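Local coordinates for uncharacterized protein (PDB 5COZ) that is of unknown function but resembles YycH-like regulatory proteins and is probably made with a signal peptide, consistent with a role at the cell envelope, at residues A[102-107]-A[120-125]; A[179-184]-A[216-221]; A[297-302]-A[324-329]. All coordinates share one frame; numbering follows the deposited sequence. Where two conformers were deposited one is given.

Contact 1 (A[102-107]-A[120-125])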
loop_
_atom_site.group_PDB
_atom_site.type_symbol
_atom_site.label_atom_id
_atom_site.label_comp_id
_atom_site.label_asym_id
_atom_site.label_seq_id
_atom_site.Cartn_x
_atom_site.Cartn_y
_atom_site.Cartn_z
ATOM N N ASN A 102 -10.294 24.901 5.158
ATOM C CA ASN A 102 -11.471 24.166 5.672
ATOM C C ASN A 102 -11.190 23.459 7.010
ATOM O O ASN A 102 -11.534 22.288 7.182
ATOM C CB ASN A 102 -11.961 23.139 4.647
ATOM C CG ASN A 102 -12.411 23.735 3.346
ATOM O OD1 ASN A 102 -13.155 24.728 3.293
ATOM N ND2 ASN A 102 -11.987 23.113 2.267
ATOM N N GLY A 103 -10.553 24.169 7.926
ATOM C CA GLY A 103 -10.227 23.647 9.249
ATOM C C GLY A 103 -8.994 22.762 9.305
ATOM O O GLY A 103 -8.625 22.308 10.390
ATOM N N ASN A 104 -8.344 22.508 8.151
ATOM C CA ASN A 104 -7.124 21.700 8.100
ATOM C C ASN A 104 -5.906 22.606 8.038
ATOM O O ASN A 104 -5.889 23.534 7.235
ATOM C CB ASN A 104 -7.130 20.760 6.886
ATOM C CG ASN A 104 -8.291 19.783 6.836
ATOM O OD1 ASN A 104 -8.913 19.587 5.787
ATOM N ND2 ASN A 104 -8.599 19.136 7.955
ATOM N N GLU A 105 -4.887 22.326 8.855
ATOM C CA GLU A 105 -3.639 23.096 8.864
ATOM C C GLU A 105 -2.626 22.453 7.928
ATOM O O GLU A 105 -2.525 21.235 7.878
ATOM C CB GLU A 105 -3.031 23.217 10.283
ATOM C CG GLU A 105 -3.969 23.756 11.359
ATOM C CD GLU A 105 -4.679 25.047 10.993
ATOM O OE1 GLU A 105 -4.000 25.970 10.490
ATOM O OE2 GLU A 105 -5.919 25.118 11.158
ATOM N N ILE A 106 -1.926 23.267 7.153
ATOM C CA ILE A 106 -0.909 22.789 6.210
ATOM C C ILE A 106 0.392 23.516 6.504
ATOM O O ILE A 106 0.416 24.749 6.506
ATOM C CB ILE A 106 -1.385 23.062 4.750
ATOM C CG1 ILE A 106 -2.734 22.361 4.454
ATOM C CG2 ILE A 106 -0.300 22.700 3.700
ATOM C CD1 ILE A 106 -3.562 23.042 3.358
ATOM N N TYR A 107 1.458 22.756 6.793
ATOM C CA TYR A 107 2.770 23.330 7.071
ATOM C C TYR A 107 3.755 22.891 6.041
ATOM O O TYR A 107 3.813 21.701 5.712
ATOM C CB TYR A 107 3.283 22.915 8.445
ATOM C CG TYR A 107 2.529 23.535 9.582
ATOM C CD1 TYR A 107 2.924 24.756 10.121
ATOM C CD2 TYR A 107 1.416 22.904 10.132
ATOM C CE1 TYR A 107 2.253 25.316 11.198
ATOM C CE2 TYR A 107 0.730 23.457 11.213
ATOM C CZ TYR A 107 1.149 24.670 11.734
ATOM O OH TYR A 107 0.486 25.230 12.803
ATOM N N ILE A 120 3.385 18.929 5.581
ATOM C CA ILE A 120 2.584 18.153 6.514
ATOM C C ILE A 120 1.162 18.721 6.531
ATOM O O ILE A 120 0.991 19.917 6.739
ATOM C CB ILE A 120 3.200 18.103 7.936
ATOM C CG1 ILE A 120 4.628 17.544 7.879
ATOM C CG2 ILE A 120 2.303 17.280 8.884
ATOM C CD1 ILE A 120 5.387 17.686 9.220
ATOM N N ARG A 121 0.170 17.850 6.310
ATOM C CA ARG A 121 -1.256 18.192 6.331
ATOM C C ARG A 121 -1.929 17.375 7.446
ATOM O O ARG A 121 -1.250 16.623 8.157
ATOM C CB ARG A 121 -1.898 17.846 4.960
ATOM C CG ARG A 121 -1.541 18.748 3.794
ATOM C CD ARG A 121 -2.211 18.281 2.505
ATOM N NE ARG A 121 -3.644 18.588 2.472
ATOM C CZ ARG A 121 -4.612 17.709 2.724
ATOM N NH1 ARG A 121 -4.315 16.450 3.028
ATOM N NH2 ARG A 121 -5.884 18.083 2.676
ATOM N N ASN A 122 -3.264 17.414 7.548
ATOM C CA ASN A 122 -3.921 16.637 8.601
ATOM C C ASN A 122 -3.744 15.119 8.441
ATOM O O ASN A 122 -3.572 14.431 9.447
ATOM C CB ASN A 122 -5.425 16.982 8.671
ATOM C CG ASN A 122 -6.155 16.827 7.353
ATOM O OD1 ASN A 122 -5.780 17.407 6.340
ATOM N ND2 ASN A 122 -7.210 16.027 7.333
ATOM N N ASP A 123 -3.755 14.593 7.198
ATOM C CA ASP A 123 -3.726 13.148 7.002
ATOM C C ASP A 123 -2.640 12.688 6.046
ATOM O O ASP A 123 -2.754 11.602 5.464
ATOM C CB ASP A 123 -5.093 12.674 6.475
ATOM C CG ASP A 123 -5.451 13.234 5.106
ATOM O OD1 ASP A 123 -4.790 14.203 4.659
ATOM O OD2 ASP A 123 -6.414 12.731 4.491
ATOM N N SER A 124 -1.590 13.509 5.878
ATOM C CA SER A 124 -0.484 13.122 5.014
ATOM C C SER A 124 0.740 13.937 5.349
ATOM O O SER A 124 0.626 15.045 5.847
ATOM C CB SER A 124 -0.848 13.297 3.538
ATOM O OG SER A 124 -1.047 14.655 3.192
ATOM N N ALA A 125 1.903 13.350 5.108
ATOM C CA ALA A 125 3.161 14.038 5.309
ATOM C C ALA A 125 4.086 13.568 4.215
ATOM O O ALA A 125 4.119 12.368 3.896
ATOM C CB ALA A 125 3.744 13.795 6.694
#
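Ile120 N donates to Tyr107 O at 2.8 Å in a nearly straight bond, and Tyr107 N returns one to Ile120 O at 2.9 Å, so that the two residues form an antiparallel hydrogen-bonded pair. Next to it Ile106 CA approaches Ile120 O at 3.5 Å as a CA-H...O contact, and beyond this point the backbones diverge.

Side chains then take over from backbone. Ile106 and Arg121 run side by side, CG1 of the isoleucine 3.9 Å from CG of the arginine. Arg121 bends at chi3, and its NH1 meets Asp123 OD1 in a salt bridge whose hydrogen bond is weak, being strongly bent. Farther out, the amides of Asn104 and Asn122 stack with their planes only 4° apart, Asn104 ND2 lying 3.4 Å from Asn122 CG. Asn122 is set there by a chi1 of 54°, which tucks CG between the backbone N and the carbonyl carbon. Its OD1, buried without a hydrogen-bond partner, lies above one face of the Arg121 guanidinium, toward its rim, where the positive charge may partly compensate it. An alanine in place of Asn122 removes the stacked amide, and that of Asn104 is likely to be freer to turn.

Outside the pair, Tyr107 and Ile120 rest on helix 73-87. Within segment 120-125, Arg121 N bonds Ser124 O and closes the short link to strand 125-128. The example illustrates an antiparallel meander of strands 104-111, 116-120 and 125-128, caught where strand 116-120 ends and the chain turns toward 125-128.

Contact 2 (A[179-184]-A[216-221])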
loop_
_atom_site.group_PDB
_atom_site.type_symbol
_atom_site.label_atom_id
_atom_site.label_comp_id
_atom_site.label_asym_id
_atom_site.label_seq_id
_atom_site.Cartn_x
_atom_site.Cartn_y
_atom_site.Cartn_z
ATOM N N LEU A 179 10.077 7.058 13.238
ATOM C CA LEU A 179 8.837 7.799 13.024
ATOM C C LEU A 179 7.718 7.342 13.955
ATOM O O LEU A 179 6.631 7.930 13.955
ATOM C CB LEU A 179 8.390 7.615 11.553
ATOM C CG LEU A 179 9.184 8.371 10.495
ATOM C CD1 LEU A 179 8.789 7.886 9.096
ATOM C CD2 LEU A 179 8.998 9.898 10.622
ATOM N N GLU A 180 7.965 6.239 14.706
ATOM C CA GLU A 180 7.015 5.662 15.651
ATOM C C GLU A 180 5.781 5.162 14.915
ATOM O O GLU A 180 4.655 5.259 15.409
ATOM C CB GLU A 180 6.648 6.635 16.800
ATOM C CG GLU A 180 7.875 7.179 17.518
ATOM C CD GLU A 180 7.586 8.249 18.552
ATOM O OE1 GLU A 180 6.867 9.220 18.230
ATOM O OE2 GLU A 180 8.137 8.146 19.669
ATOM N N ILE A 181 6.018 4.556 13.727
ATOM C CA ILE A 181 4.939 3.977 12.952
ATOM C C ILE A 181 5.120 2.474 12.961
ATOM O O ILE A 181 6.079 1.963 12.361
ATOM C CB ILE A 181 4.890 4.534 11.492
ATOM C CG1 ILE A 181 4.809 6.080 11.462
ATOM C CG2 ILE A 181 3.703 3.883 10.711
ATOM C CD1 ILE A 181 4.982 6.677 10.050
ATOM N N ASN A 182 4.215 1.758 13.635
ATOM C CA ASN A 182 4.248 0.294 13.631
ATOM C C ASN A 182 3.857 -0.187 12.249
ATOM O O ASN A 182 2.844 0.280 11.702
ATOM C CB ASN A 182 3.290 -0.283 14.670
ATOM C CG ASN A 182 3.855 -0.330 16.071
ATOM O OD1 ASN A 182 5.005 0.066 16.337
ATOM N ND2 ASN A 182 3.057 -0.827 16.999
ATOM N N VAL A 183 4.658 -1.084 11.679
ATOM C CA VAL A 183 4.398 -1.599 10.345
ATOM C C VAL A 183 4.527 -3.123 10.356
ATOM O O VAL A 183 5.218 -3.676 11.228
ATOM C CB VAL A 183 5.343 -0.978 9.263
ATOM C CG1 VAL A 183 5.118 0.536 9.116
ATOM C CG2 VAL A 183 6.818 -1.292 9.543
ATOM N N CYS A 184 3.933 -3.784 9.360
ATOM C CA CYS A 184 4.145 -5.237 9.228
ATOM C C CYS A 184 5.616 -5.553 8.992
ATOM O O CYS A 184 6.346 -4.761 8.374
ATOM C CB CYS A 184 3.316 -5.814 8.087
ATOM S SG CYS A 184 1.545 -5.559 8.278
HETATM N N MSE A 216 6.025 0.058 3.066
HETATM C CA MSE A 216 5.783 -0.551 4.376
HETATM C C MSE A 216 4.335 -0.333 4.713
HETATM O O MSE A 216 3.698 0.565 4.174
HETATM C CB MSE A 216 6.699 0.012 5.440
HETATM C CG MSE A 216 8.111 0.067 4.920
HETATM SE SE MSE A 216 9.295 0.848 6.166
HETATM C CE MSE A 216 9.723 -0.582 6.894
ATOM N N PHE A 217 3.779 -1.208 5.560
ATOM C CA PHE A 217 2.359 -1.177 5.791
ATOM C C PHE A 217 1.988 -0.953 7.249
ATOM O O PHE A 217 2.042 -1.871 8.055
ATOM C CB PHE A 217 1.753 -2.500 5.266
ATOM C CG PHE A 217 2.140 -2.766 3.827
ATOM C CD1 PHE A 217 1.622 -1.988 2.796
ATOM C CD2 PHE A 217 3.122 -3.706 3.516
ATOM C CE1 PHE A 217 2.042 -2.176 1.478
ATOM C CE2 PHE A 217 3.540 -3.904 2.193
ATOM C CZ PHE A 217 2.981 -3.153 1.176
ATOM N N PRO A 218 1.602 0.290 7.589
ATOM C CA PRO A 218 1.153 0.598 8.968
ATOM C C PRO A 218 0.086 -0.399 9.405
ATOM O O PRO A 218 -0.835 -0.718 8.635
ATOM C CB PRO A 218 0.583 2.004 8.841
ATOM C CG PRO A 218 1.472 2.620 7.756
ATOM C CD PRO A 218 1.589 1.502 6.736
ATOM N N ASP A 219 0.233 -0.927 10.633
ATOM C CA ASP A 219 -0.670 -1.965 11.058
ATOM C C ASP A 219 -1.080 -1.831 12.512
ATOM O O ASP A 219 -0.590 -0.962 13.239
ATOM C CB ASP A 219 0.026 -3.335 10.836
ATOM C CG ASP A 219 1.216 -3.701 11.708
ATOM O OD1 ASP A 219 1.870 -2.781 12.261
ATOM O OD2 ASP A 219 1.529 -4.913 11.797
ATOM N N VAL A 220 -1.996 -2.712 12.931
ATOM C CA VAL A 220 -2.437 -2.805 14.320
ATOM C C VAL A 220 -2.809 -4.281 14.505
ATOM O O VAL A 220 -3.339 -4.894 13.570
ATOM C CB VAL A 220 -3.550 -1.772 14.664
ATOM C CG1 VAL A 220 -4.848 -2.030 13.907
ATOM C CG2 VAL A 220 -3.797 -1.703 16.173
ATOM N N TYR A 221 -2.412 -4.886 15.630
ATOM C CA TYR A 221 -2.626 -6.329 15.875
ATOM C C TYR A 221 -2.053 -7.169 14.724
ATOM O O TYR A 221 -2.579 -8.241 14.388
ATOM C CB TYR A 221 -4.101 -6.652 16.159
ATOM C CG TYR A 221 -4.559 -5.947 17.415
ATOM C CD1 TYR A 221 -4.049 -6.303 18.660
ATOM C CD2 TYR A 221 -5.460 -4.888 17.351
ATOM C CE1 TYR A 221 -4.396 -5.597 19.813
ATOM C CE2 TYR A 221 -5.844 -4.198 18.497
ATOM C CZ TYR A 221 -5.309 -4.554 19.722
ATOM O OH TYR A 221 -5.664 -3.859 20.840
HETATM O O HOH W 1 0.570 1.552 12.824
HETATM O O HOH W 2 -0.001 -0.252 15.783
HETATM O O HOH W 3 5.523 -3.310 6.222
#
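Two backbone hydrogen bonds join the segments on either side of Val183 and Pro218, whose backbones form a single bridge. Asp219 N donates a hydrogen bond to Asn182 O at 3.1 Å, arriving above the carbonyl plane, while Cys184 N reaches Phe217 O at 3.0 Å, tilted 33° from the plane of the Phe217 carbonyl. Two CA-H...O contacts reinforce them: Pro218 CA lies 3.2 Å from Asn182 O, and Val183 CA faces Phe217 O.

Water supplies further links. One molecule donates to both Asn182 O and Asp219 O, and another bridges Cys184 O to Phe217 N, with 2.7 Å from the water to the cysteine oxygen.

A carboxylate adds a polar contact of its own. That of Asp219 lies against the backbone of residues 182-184, since chi1 of 69° sets CG between backbone N and carbonyl carbon, and OD2 comes to 3.6 Å from Cys184 SG.

Apolar contacts add to this. Ile181 and Pro218 lie alongside each other, the isoleucine methyl CG2 3.9 Å from the proline CG. Val183 CG1 approaches the same ring more loosely, 4.4 Å from Pro218 CD.

The touching parts run nearly at right angles, 94° between their end-to-end directions. Helix 165-178 ends at a Schellman motif at Glu180, and the chain passes over strand 211-220 on its way to strand 188-192; Met216 packs on that helix, and strand 244-249 lies beside Met216 and Val183.

Contact 3 (A[297-302]-A[324-329])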
loop_
_atom_site.group_PDB
_atom_site.type_symbol
_atom_site.label_atom_id
_atom_site.label_comp_id
_atom_site.label_asym_id
_atom_site.label_seq_id
_atom_site.Cartn_x
_atom_site.Cartn_y
_atom_site.Cartn_z
ATOM N N GLU A 297 -6.604 -13.445 -13.951
ATOM C CA GLU A 297 -5.516 -14.010 -13.171
ATOM C C GLU A 297 -5.590 -13.425 -11.769
ATOM O O GLU A 297 -5.452 -12.210 -11.608
ATOM C CB GLU A 297 -4.158 -13.728 -13.812
ATOM C CG GLU A 297 -3.023 -14.347 -13.010
ATOM C CD GLU A 297 -1.695 -14.195 -13.711
ATOM O OE1 GLU A 297 -1.544 -14.778 -14.806
ATOM O OE2 GLU A 297 -0.861 -13.395 -13.230
ATOM N N VAL A 298 -5.777 -14.279 -10.758
ATOM C CA VAL A 298 -5.801 -13.855 -9.346
ATOM C C VAL A 298 -4.350 -13.689 -8.897
ATOM O O VAL A 298 -3.552 -14.612 -9.084
ATOM C CB VAL A 298 -6.565 -14.883 -8.471
ATOM C CG1 VAL A 298 -6.439 -14.529 -6.972
ATOM C CG2 VAL A 298 -8.036 -14.943 -8.884
ATOM N N SER A 299 -4.000 -12.519 -8.317
ATOM C CA SER A 299 -2.614 -12.216 -7.979
ATOM C C SER A 299 -2.311 -12.140 -6.476
ATOM O O SER A 299 -1.141 -12.247 -6.096
ATOM C CB SER A 299 -2.213 -10.894 -8.634
ATOM O OG SER A 299 -2.821 -9.792 -7.969
ATOM N N GLU A 300 -3.322 -11.859 -5.630
ATOM C CA GLU A 300 -3.043 -11.756 -4.205
ATOM C C GLU A 300 -4.317 -11.959 -3.393
ATOM O O GLU A 300 -5.389 -11.472 -3.780
ATOM C CB GLU A 300 -2.443 -10.369 -3.900
ATOM C CG GLU A 300 -2.135 -10.150 -2.438
ATOM C CD GLU A 300 -1.537 -8.814 -2.061
ATOM O OE1 GLU A 300 -1.036 -8.082 -2.943
ATOM O OE2 GLU A 300 -1.524 -8.536 -0.848
ATOM N N ILE A 301 -4.184 -12.656 -2.248
ATOM C CA ILE A 301 -5.255 -12.772 -1.271
ATOM C C ILE A 301 -4.647 -12.234 0.020
ATOM O O ILE A 301 -3.590 -12.722 0.446
ATOM C CB ILE A 301 -5.803 -14.197 -1.123
ATOM C CG1 ILE A 301 -6.297 -14.728 -2.467
ATOM C CG2 ILE A 301 -6.910 -14.240 -0.027
ATOM C CD1 ILE A 301 -6.613 -16.295 -2.401
ATOM N N SER A 302 -5.289 -11.246 0.639
ATOM C CA SER A 302 -4.685 -10.523 1.748
ATOM C C SER A 302 -5.673 -10.239 2.850
ATOM O O SER A 302 -6.781 -9.776 2.584
ATOM C CB SER A 302 -4.138 -9.193 1.202
ATOM O OG SER A 302 -3.554 -8.377 2.209
ATOM N N TYR A 324 -7.013 -9.523 -4.981
ATOM C CA TYR A 324 -6.539 -8.672 -6.062
ATOM C C TYR A 324 -6.384 -9.549 -7.277
ATOM O O TYR A 324 -5.832 -10.659 -7.162
ATOM C CB TYR A 324 -5.191 -8.028 -5.690
ATOM C CG TYR A 324 -5.258 -7.182 -4.435
ATOM C CD1 TYR A 324 -4.970 -7.733 -3.185
ATOM C CD2 TYR A 324 -5.486 -5.809 -4.507
ATOM C CE1 TYR A 324 -4.952 -6.944 -2.030
ATOM C CE2 TYR A 324 -5.481 -5.016 -3.357
ATOM C CZ TYR A 324 -5.175 -5.579 -2.131
ATOM O OH TYR A 324 -5.191 -4.810 -0.992
ATOM N N TYR A 325 -6.904 -9.080 -8.436
ATOM C CA TYR A 325 -6.799 -9.879 -9.637
ATOM C C TYR A 325 -6.672 -8.999 -10.851
ATOM O O TYR A 325 -7.005 -7.824 -10.798
ATOM C CB TYR A 325 -8.026 -10.830 -9.758
ATOM C CG TYR A 325 -9.339 -10.120 -10.030
ATOM C CD1 TYR A 325 -10.119 -9.627 -8.989
ATOM C CD2 TYR A 325 -9.831 -9.996 -11.331
ATOM C CE1 TYR A 325 -11.345 -8.999 -9.237
ATOM C CE2 TYR A 325 -11.044 -9.364 -11.591
ATOM C CZ TYR A 325 -11.791 -8.857 -10.541
ATOM O OH TYR A 325 -13.010 -8.250 -10.814
ATOM N N TYR A 326 -6.249 -9.593 -11.968
ATOM C CA TYR A 326 -6.184 -8.905 -13.247
ATOM C C TYR A 326 -7.239 -9.441 -14.184
ATOM O O TYR A 326 -7.521 -10.635 -14.156
ATOM C CB TYR A 326 -4.815 -9.144 -13.928
ATOM C CG TYR A 326 -3.647 -8.596 -13.169
ATOM C CD1 TYR A 326 -3.410 -7.223 -13.114
ATOM C CD2 TYR A 326 -2.728 -9.449 -12.557
ATOM C CE1 TYR A 326 -2.311 -6.708 -12.436
ATOM C CE2 TYR A 326 -1.624 -8.943 -11.862
ATOM C CZ TYR A 326 -1.415 -7.571 -11.818
ATOM O OH TYR A 326 -0.339 -7.042 -11.129
ATOM N N GLN A 327 -7.803 -8.575 -15.020
ATOM C CA GLN A 327 -8.673 -9.034 -16.088
ATOM C C GLN A 327 -8.191 -8.420 -17.385
ATOM O O GLN A 327 -7.963 -7.217 -17.462
ATOM C CB GLN A 327 -10.151 -8.727 -15.842
ATOM C CG GLN A 327 -11.043 -9.325 -16.934
ATOM C CD GLN A 327 -12.509 -9.263 -16.577
ATOM O OE1 GLN A 327 -12.998 -8.251 -16.064
ATOM N NE2 GLN A 327 -13.213 -10.359 -16.810
ATOM N N ASN A 328 -8.103 -9.255 -18.408
ATOM C CA ASN A 328 -7.605 -8.862 -19.726
ATOM C C ASN A 328 -8.789 -8.374 -20.554
ATOM O O ASN A 328 -9.451 -9.153 -21.249
ATOM C CB ASN A 328 -6.912 -10.079 -20.339
ATOM C CG ASN A 328 -5.983 -9.744 -21.450
ATOM O OD1 ASN A 328 -5.671 -8.563 -21.702
ATOM N ND2 ASN A 328 -5.519 -10.785 -22.161
ATOM N N GLN A 329 -9.101 -7.083 -20.401
ATOM C CA GLN A 329 -10.319 -6.516 -20.968
ATOM C C GLN A 329 -10.146 -5.951 -22.365
ATOM O O GLN A 329 -9.103 -5.401 -22.694
ATOM C CB GLN A 329 -10.845 -5.423 -20.041
ATOM C CG GLN A 329 -11.296 -5.985 -18.696
ATOM C CD GLN A 329 -11.930 -4.950 -17.791
ATOM O OE1 GLN A 329 -11.903 -3.731 -18.064
ATOM N NE2 GLN A 329 -12.505 -5.435 -16.686
#
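Tyr324 O is shared by two successive backbone donors, Ser299 N at 2.9 Å and Glu300 N at 3.2 Å, both coming from the same face of its carbonyl plane. This doubling is the signature of a classic beta bulge, and the register slips by one residue here. Tyr324 N closes the pair by donating to Glu300 O at 2.8 Å, this time in the carbonyl plane. On the other side of the bulge the regular antiparallel pattern returns: Tyr326 N bonds Glu297 O at 2.8 Å, and Glu297 N bonds Tyr326 O. Between the two hydrogen-bonded pairs, Val298 and Tyr325 form a non-hydrogen-bonded one.

The side chains follow the strand faces. Glu300 runs alongside the Tyr324 ring, its CB 3.7 Å from CD1, because CG sits opposite the backbone N (chi1 179°) and the chain stays extended; the carboxylate is turned 39° from the ring plane. Ser302 CB meets the edge of the same ring, 4.0 Å from Tyr324 CE1. Ser299 CB approaches Tyr326 CE2 obliquely at 3.8 Å. On the reverse face, Val298 CG2 touches Tyr325 CB.

A second shell fixes the polar ends. Glu300 OE2 takes a salt bridge from Arg227 and a hydrogen bond from Asn50, which would favour the ionised carboxylate beside the ring. Glu304 binds both Ser302 OG and Tyr324 OH, while Asn149 holds Tyr326 OH.

The pair is part of the long hairpin of strands 295-311 and 314-330, whose segments here run antiparallel, 161° between their directions. Strand 43-50 continues the sheet in parallel beside 295-311, strands 58-66 and 338-348 pair with 314-330, and helix 276-288 covers the face bearing Val298 and Tyr325.

How the contacts relate
The three contacts follow in series along the chain, each closing before the next opens. Contacts 1 and 2 both reach the same antiparallel sheet, their centres about 21 Å apart, and helix 73-87 bridges them by packing on Tyr107 and Ile120 in one and on Leu179 in the other. Contact 3 lies in the separate mixed sheet, its centre about 35 Å from that of contact 1. Contacts 2 and 3 approach to about 7 Å at their nearest atoms without touching, and Trp52 and Arg227 each reach both. The set thus samples two sheets of one chain, with contacts 2 and 3 probably marking where these come close.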